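Local coordinates for protein aminomethyltransferase (Bartonella henselae, PDB 3GIR) that belongs to the glycine cleavage T-protein family, pairing a folate-binding type domain with a C-terminal beta-barrel domain, at residues 319-322 with 323-327; 369-373 with 374-378. All blocks are in the same frame, centred on the assembly; numbering follows the deposited sequence.

Interaction 1. Residues 319-322 with 323-327; sequences QPIR and AGAVL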
ATOM      1  N   GLN A 319       2.051   3.525  25.572  1.00 34.10           N
ATOM      2  CA  GLN A 319       1.106   2.511  25.099  1.00 34.71           C
ATOM      3  C   GLN A 319       0.385   2.916  23.795  1.00 30.88           C
ATOM      4  O   GLN A 319      -0.147   4.009  23.703  1.00 30.05           O
ATOM      5  CB  GLN A 319       0.120   2.188  26.218  1.00 35.27           C
ATOM      6  CG  GLN A 319       0.871   1.629  27.456  1.00 38.52           C
ATOM      7  CD  GLN A 319       1.824   0.433  27.132  1.00 44.36           C
ATOM      8  OE1 GLN A 319       1.433  -0.530  26.451  1.00 47.76           O
ATOM      9  NE2 GLN A 319       3.079   0.508  27.624  1.00 46.70           N
ATOM     10  N   PRO A 320       0.416   2.041  22.770  1.00 28.63           N
ATOM     11  CA  PRO A 320      -0.262   2.458  21.522  1.00 28.16           C
ATOM     12  C   PRO A 320      -1.755   2.793  21.683  1.00 26.98           C
ATOM     13  O   PRO A 320      -2.457   2.193  22.490  1.00 28.14           O
ATOM     14  CB  PRO A 320      -0.098   1.236  20.604  1.00 29.41           C
ATOM     15  CG  PRO A 320       1.141   0.551  21.104  1.00 28.78           C
ATOM     16  CD  PRO A 320       1.262   0.840  22.556  1.00 29.44           C
ATOM     17  N   ILE A 321      -2.212   3.697  20.830  1.00 23.96           N
ATOM     18  CA  ILE A 321      -3.582   3.980  20.618  1.00 23.94           C
ATOM     19  C   ILE A 321      -3.884   3.348  19.280  1.00 24.13           C
ATOM     20  O   ILE A 321      -3.188   3.599  18.310  1.00 24.26           O
ATOM     21  CB  ILE A 321      -3.808   5.549  20.569  1.00 22.45           C
ATOM     22  CG1 ILE A 321      -3.415   6.148  21.937  1.00 24.10           C
ATOM     23  CG2 ILE A 321      -5.192   5.883  20.209  1.00 20.50           C
ATOM     24  CD1 ILE A 321      -3.498   7.640  22.008  1.00 25.34           C
ATOM     25  N   ARG A 322      -4.959   2.562  19.240  1.00 23.14           N
ATOM     26  CA  ARG A 322      -5.344   1.760  18.092  1.00 23.49           C
ATOM     27  C   ARG A 322      -6.397   2.353  17.182  1.00 20.68           C
ATOM     28  O   ARG A 322      -7.159   3.243  17.541  1.00 22.20           O
ATOM     29  CB  ARG A 322      -5.889   0.394  18.616  1.00 26.53           C
ATOM     30  CG  ARG A 322      -4.950  -0.311  19.629  1.00 32.30           C
ATOM     31  CD  ARG A 322      -3.613  -0.604  19.026  1.00 37.26           C
ATOM     32  NE  ARG A 322      -3.735  -1.565  17.932  1.00 45.03           N
ATOM     33  CZ  ARG A 322      -3.708  -2.890  18.051  1.00 49.86           C
ATOM     34  NH1 ARG A 322      -3.536  -3.454  19.243  1.00 53.75           N
ATOM     35  NH2 ARG A 322      -3.837  -3.657  16.948  1.00 49.94           N
ATOM     36  N   ALA A 323      -6.475   1.799  15.972  1.00 20.78           N
ATOM     37  CA  ALA A 323      -7.516   2.128  15.034  1.00 20.06           C
ATOM     38  C   ALA A 323      -8.883   2.110  15.710  1.00 20.07           C
ATOM     39  O   ALA A 323      -9.210   1.162  16.470  1.00 21.14           O
ATOM     40  CB  ALA A 323      -7.442   1.094  13.910  1.00 21.34           C
ATOM     41  N   GLY A 324      -9.690   3.111  15.411  1.00 20.05           N
ATOM     42  CA  GLY A 324     -11.032   3.287  15.946  1.00 20.10           C
ATOM     43  C   GLY A 324     -11.147   4.189  17.169  1.00 20.21           C
ATOM     44  O   GLY A 324     -12.251   4.639  17.515  1.00 23.38           O
ATOM     45  N   ALA A 325     -10.016   4.498  17.803  1.00 19.96           N
ATOM     46  CA  ALA A 325     -10.025   5.468  18.899  1.00 19.26           C
ATOM     47  C   ALA A 325     -10.632   6.823  18.473  1.00 19.99           C
ATOM     48  O   ALA A 325     -10.177   7.426  17.482  1.00 19.73           O
ATOM     49  CB  ALA A 325      -8.619   5.661  19.396  1.00 18.51           C
ATOM     50  N   VAL A 326     -11.594   7.325  19.241  1.00 17.99           N
ATOM     51  CA  VAL A 326     -12.267   8.538  18.881  1.00 18.85           C
ATOM     52  C   VAL A 326     -11.404   9.746  19.317  1.00 18.52           C
ATOM     53  O   VAL A 326     -10.839   9.729  20.393  1.00 19.07           O
ATOM     54  CB  VAL A 326     -13.680   8.623  19.547  1.00 20.50           C
ATOM     55  CG1 VAL A 326     -14.297   9.929  19.198  1.00 20.52           C
ATOM     56  CG2 VAL A 326     -14.520   7.411  19.088  1.00 22.82           C
ATOM     57  N   LEU A 327     -11.317  10.778  18.477  1.00 16.13           N
ATOM     58  CA  LEU A 327     -10.537  11.996  18.799  1.00 17.75           C
ATOM     59  C   LEU A 327     -11.457  13.152  19.131  1.00 16.79           C
ATOM     60  O   LEU A 327     -12.469  13.359  18.476  1.00 17.62           O
ATOM     61  CB  LEU A 327      -9.686  12.398  17.625  1.00 16.02           C
ATOM     62  CG  LEU A 327      -8.603  11.424  17.228  1.00 18.34           C
ATOM     63  CD1 LEU A 327      -7.842  11.844  15.930  1.00 17.34           C
ATOM     64  CD2 LEU A 327      -7.621  11.099  18.374  1.00 19.17           C
TER
HETATM   65  O   HOH W   1      -4.710  -0.492  15.318  1.00 33.04           O

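Interaction 2. Residues 369-373 with 374-378; sequences TELRG and KKIAL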
ATOM      1  N   THR A 369      -7.923  11.545  23.208  1.00 19.62           N
ATOM      2  CA  THR A 369      -8.824  10.332  23.248  1.00 20.83           C
ATOM      3  C   THR A 369      -9.029   9.910  24.691  1.00 21.51           C
ATOM      4  O   THR A 369      -8.492  10.491  25.616  1.00 22.91           O
ATOM      5  CB  THR A 369      -8.230   9.213  22.372  1.00 21.10           C
ATOM      6  OG1 THR A 369      -9.247   8.247  22.091  1.00 23.11           O
ATOM      7  CG2 THR A 369      -7.101   8.551  23.017  1.00 20.93           C
ATOM      8  N   GLU A 370      -9.882   8.928  24.914  1.00 21.58           N
ATOM      9  CA  GLU A 370     -10.171   8.509  26.251  1.00 22.99           C
ATOM     10  C   GLU A 370      -9.662   7.081  26.465  1.00 22.33           C
ATOM     11  O   GLU A 370      -9.925   6.206  25.643  1.00 24.86           O
ATOM     12  CB  GLU A 370     -11.656   8.523  26.452  1.00 25.27           C
ATOM     13  CG  GLU A 370     -12.283   9.859  26.612  1.00 32.25           C
ATOM     14  CD  GLU A 370     -11.970  10.610  27.936  1.00 41.54           C
ATOM     15  OE1 GLU A 370     -12.162  10.036  29.076  1.00 47.61           O
ATOM     16  OE2 GLU A 370     -11.566  11.810  27.807  1.00 45.99           O
ATOM     17  N   LEU A 371      -9.014   6.849  27.587  1.00 22.35           N
ATOM     18  CA  LEU A 371      -8.575   5.489  27.951  1.00 23.40           C
ATOM     19  C   LEU A 371      -8.841   5.266  29.425  1.00 23.48           C
ATOM     20  O   LEU A 371      -8.413   6.061  30.239  1.00 23.30           O
ATOM     21  CB  LEU A 371      -7.100   5.333  27.675  1.00 23.49           C
ATOM     22  CG  LEU A 371      -6.413   4.044  28.114  1.00 25.77           C
ATOM     23  CD1 LEU A 371      -6.972   2.826  27.362  1.00 27.07           C
ATOM     24  CD2 LEU A 371      -4.851   4.114  27.943  1.00 29.42           C
ATOM     25  N   ARG A 372      -9.636   4.228  29.747  1.00 23.63           N
ATOM     26  CA  ARG A 372     -10.024   3.920  31.155  1.00 24.34           C
ATOM     27  C   ARG A 372     -10.566   5.146  31.844  1.00 24.24           C
ATOM     28  O   ARG A 372     -10.242   5.446  32.994  1.00 25.93           O
ATOM     29  CB  ARG A 372      -8.904   3.283  31.932  1.00 24.76           C
ATOM     30  CG  ARG A 372      -8.318   2.079  31.311  1.00 24.61           C
ATOM     31  CD  ARG A 372      -7.231   1.486  32.116  1.00 26.15           C
ATOM     32  NE  ARG A 372      -6.058   2.326  32.188  1.00 30.27           N
ATOM     33  CZ  ARG A 372      -5.058   2.271  31.319  1.00 31.28           C
ATOM     34  NH1 ARG A 372      -5.066   1.376  30.334  1.00 30.83           N
ATOM     35  NH2 ARG A 372      -4.027   3.082  31.475  1.00 34.45           N
ATOM     36  N   GLY A 373     -11.354   5.906  31.110  1.00 24.64           N
ATOM     37  CA  GLY A 373     -11.988   7.089  31.611  1.00 26.18           C
ATOM     38  C   GLY A 373     -11.077   8.272  31.858  1.00 27.48           C
ATOM     39  O   GLY A 373     -11.485   9.206  32.533  1.00 29.80           O
ATOM     40  N   LYS A 374      -9.835   8.212  31.368  1.00 27.81           N
ATOM     41  CA  LYS A 374      -8.892   9.341  31.474  1.00 28.87           C
ATOM     42  C   LYS A 374      -8.628   9.903  30.074  1.00 28.58           C
ATOM     43  O   LYS A 374      -8.561   9.186  29.095  1.00 26.98           O
ATOM     44  CB  LYS A 374      -7.570   8.864  32.030  1.00 30.47           C
ATOM     45  CG  LYS A 374      -7.535   8.565  33.531  1.00 35.66           C
ATOM     46  CD  LYS A 374      -6.106   8.653  34.058  1.00 39.80           C
ATOM     47  CE  LYS A 374      -6.030   8.407  35.584  1.00 42.15           C
ATOM     48  NZ  LYS A 374      -4.608   7.979  36.018  1.00 43.49           N
ATOM     49  N   LYS A 375      -8.455  11.203  30.009  1.00 27.24           N
ATOM     50  CA  LYS A 375      -8.167  11.878  28.774  1.00 27.05           C
ATOM     51  C   LYS A 375      -6.662  11.740  28.459  1.00 25.81           C
ATOM     52  O   LYS A 375      -5.795  11.892  29.348  1.00 27.19           O
ATOM     53  CB  LYS A 375      -8.658  13.319  28.946  1.00 28.66           C
ATOM     54  CG  LYS A 375      -8.694  14.159  27.756  1.00 34.98           C
ATOM     55  CD  LYS A 375      -9.409  15.531  28.054  1.00 42.04           C
ATOM     56  CE  LYS A 375      -8.425  16.741  28.207  1.00 44.68           C
ATOM     57  NZ  LYS A 375      -8.865  18.109  27.689  1.00 45.60           N
ATOM     58  N   ILE A 376      -6.341  11.310  27.235  1.00 23.74           N
ATOM     59  CA  ILE A 376      -4.988  11.025  26.790  1.00 24.66           C
ATOM     60  C   ILE A 376      -4.671  11.950  25.606  1.00 22.68           C
ATOM     61  O   ILE A 376      -5.484  12.051  24.680  1.00 22.21           O
ATOM     62  CB  ILE A 376      -4.804   9.577  26.213  1.00 25.80           C
ATOM     63  CG1 ILE A 376      -4.860   8.542  27.321  1.00 32.23           C
ATOM     64  CG2 ILE A 376      -3.413   9.423  25.468  1.00 29.27           C
ATOM     65  CD1 ILE A 376      -4.571   9.117  28.622  1.00 31.36           C
ATOM     66  N   ALA A 377      -3.502  12.583  25.593  1.00 21.44           N
ATOM     67  CA  ALA A 377      -3.189  13.546  24.530  1.00 20.69           C
ATOM     68  C   ALA A 377      -2.440  12.870  23.384  1.00 18.58           C
ATOM     69  O   ALA A 377      -1.654  11.935  23.597  1.00 20.55           O
ATOM     70  CB  ALA A 377      -2.340  14.728  25.107  1.00 21.52           C
ATOM     71  N   LEU A 378      -2.705  13.283  22.173  1.00 17.72           N
ATOM     72  CA  LEU A 378      -1.882  12.954  20.987  1.00 17.74           C
ATOM     73  C   LEU A 378      -1.491  14.305  20.344  1.00 19.22           C
ATOM     74  O   LEU A 378      -2.250  15.261  20.465  1.00 21.20           O
ATOM     75  CB  LEU A 378      -2.666  12.237  19.912  1.00 18.68           C
ATOM     76  CG  LEU A 378      -3.339  10.909  20.346  1.00 18.34           C
ATOM     77  CD1 LEU A 378      -4.720  11.122  21.056  1.00 19.50           C
ATOM     78  CD2 LEU A 378      -3.419   9.955  19.185  1.00 17.10           C
TER

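Interaction 1. Residues 319-322 with 323-327
Ile321 and Ala325 meet on the inner side of a tight bend, the CG2 methyl of Ile321 lying 3.5 Å from CB of Ala325. That branch gets there because CG2 stands opposite the backbone N of its own residue, which leaves CG1 beside that N and sends CD1 off toward Thr369 and Leu378. Ala325 CB also lies 3.4 Å from the carbonyl O of Arg322. The same oxygen accepts the bond that closes the bend, Ala325 N to Arg322 O at 3.1 Å, nearly straight at 163°. This is a type II beta turn, Arg322 to Ala325, with Gly324 at its third position at positive phi; it leads into strand 326-328 of the C-terminal barrel domain. The outer side of the turn is far looser. Arg322 is bent at chi2 and chi3, and its guanidinium meets a water at the edge, in plane. This water accepts from Arg322 NE at 3.0 Å and from Ala323 N, also at 3.0 Å, bridging side chain and backbone at the surface, where Ala323 CB points away from the segment 319-322.

Interaction 2. Residues 369-373 with 374-378
Thr369 and Ile376 face each other as a hydrogen-bonded pair of the antiparallel beta hairpin 366-371/374-381, whose two-residue loop, Arg372-Gly373, is a type I' turn from Leu371 to Lys374. Two bonds tie this pair: Thr369 N gives to Ile376 O at 2.9 Å, in the carbonyl plane, and Ile376 N gives to Thr369 O at 2.8 Å. The next hydrogen-bonded pair closes the turn. There Leu371 N reaches Lys374 O in the carbonyl plane at 170°, whereas Lys374 N sits above the plane of the Leu371 carbonyl, 53° out of it, as the chain reverses through Arg372 and Gly373, both at positive phi.

On one face the apolar groups line up: Leu371 CB against Ile376 CG1 at 3.9 Å, then Thr369 CG2 beside Ile376 CB and, at 4.0 Å, Leu378 CD1. With chi1 at -163°, Thr369 keeps CG2 between its backbone N and carbonyl carbon, and turns OG1 to the neighbouring chain segment, where it bonds Val326 O. Ile321 packs on Thr369 and Leu378 from the side of CG2, away from Val326.

Across the other face Glu370 and Lys375 form the non-hydrogen-bonded pair. No salt bridge joins them: Lys375 bends away at chi3 and chi4 and has a cation-pi partner in Phe368. Glu370, bent at chi2, instead folds its carboxylate over the opposite strand, with OE2 3.5 Å from Lys375 CB.

Interactions 1 and 2 lie 9 Å apart between centres, at different points along the chain but within the same C-terminal barrel domain and sheet, where 326-328 and 366-371 are the outermost strands counted in the chain. They touch directly. Thr369 OG1 of interaction 2 is 2.8 Å from Val326 O of interaction 1, a probable hydrogen bond that joins the two edges. Beside it, Ile321 CD1 packs 3.7 Å from Leu378 CD2 and 3.9 Å from Thr369 CG2, while Ala325 CB approaches Thr369 OG1 at 3.8 Å. The sodium ion, held at Leu238, Asp240 and Val243, belongs to a different part of the chain from either contact.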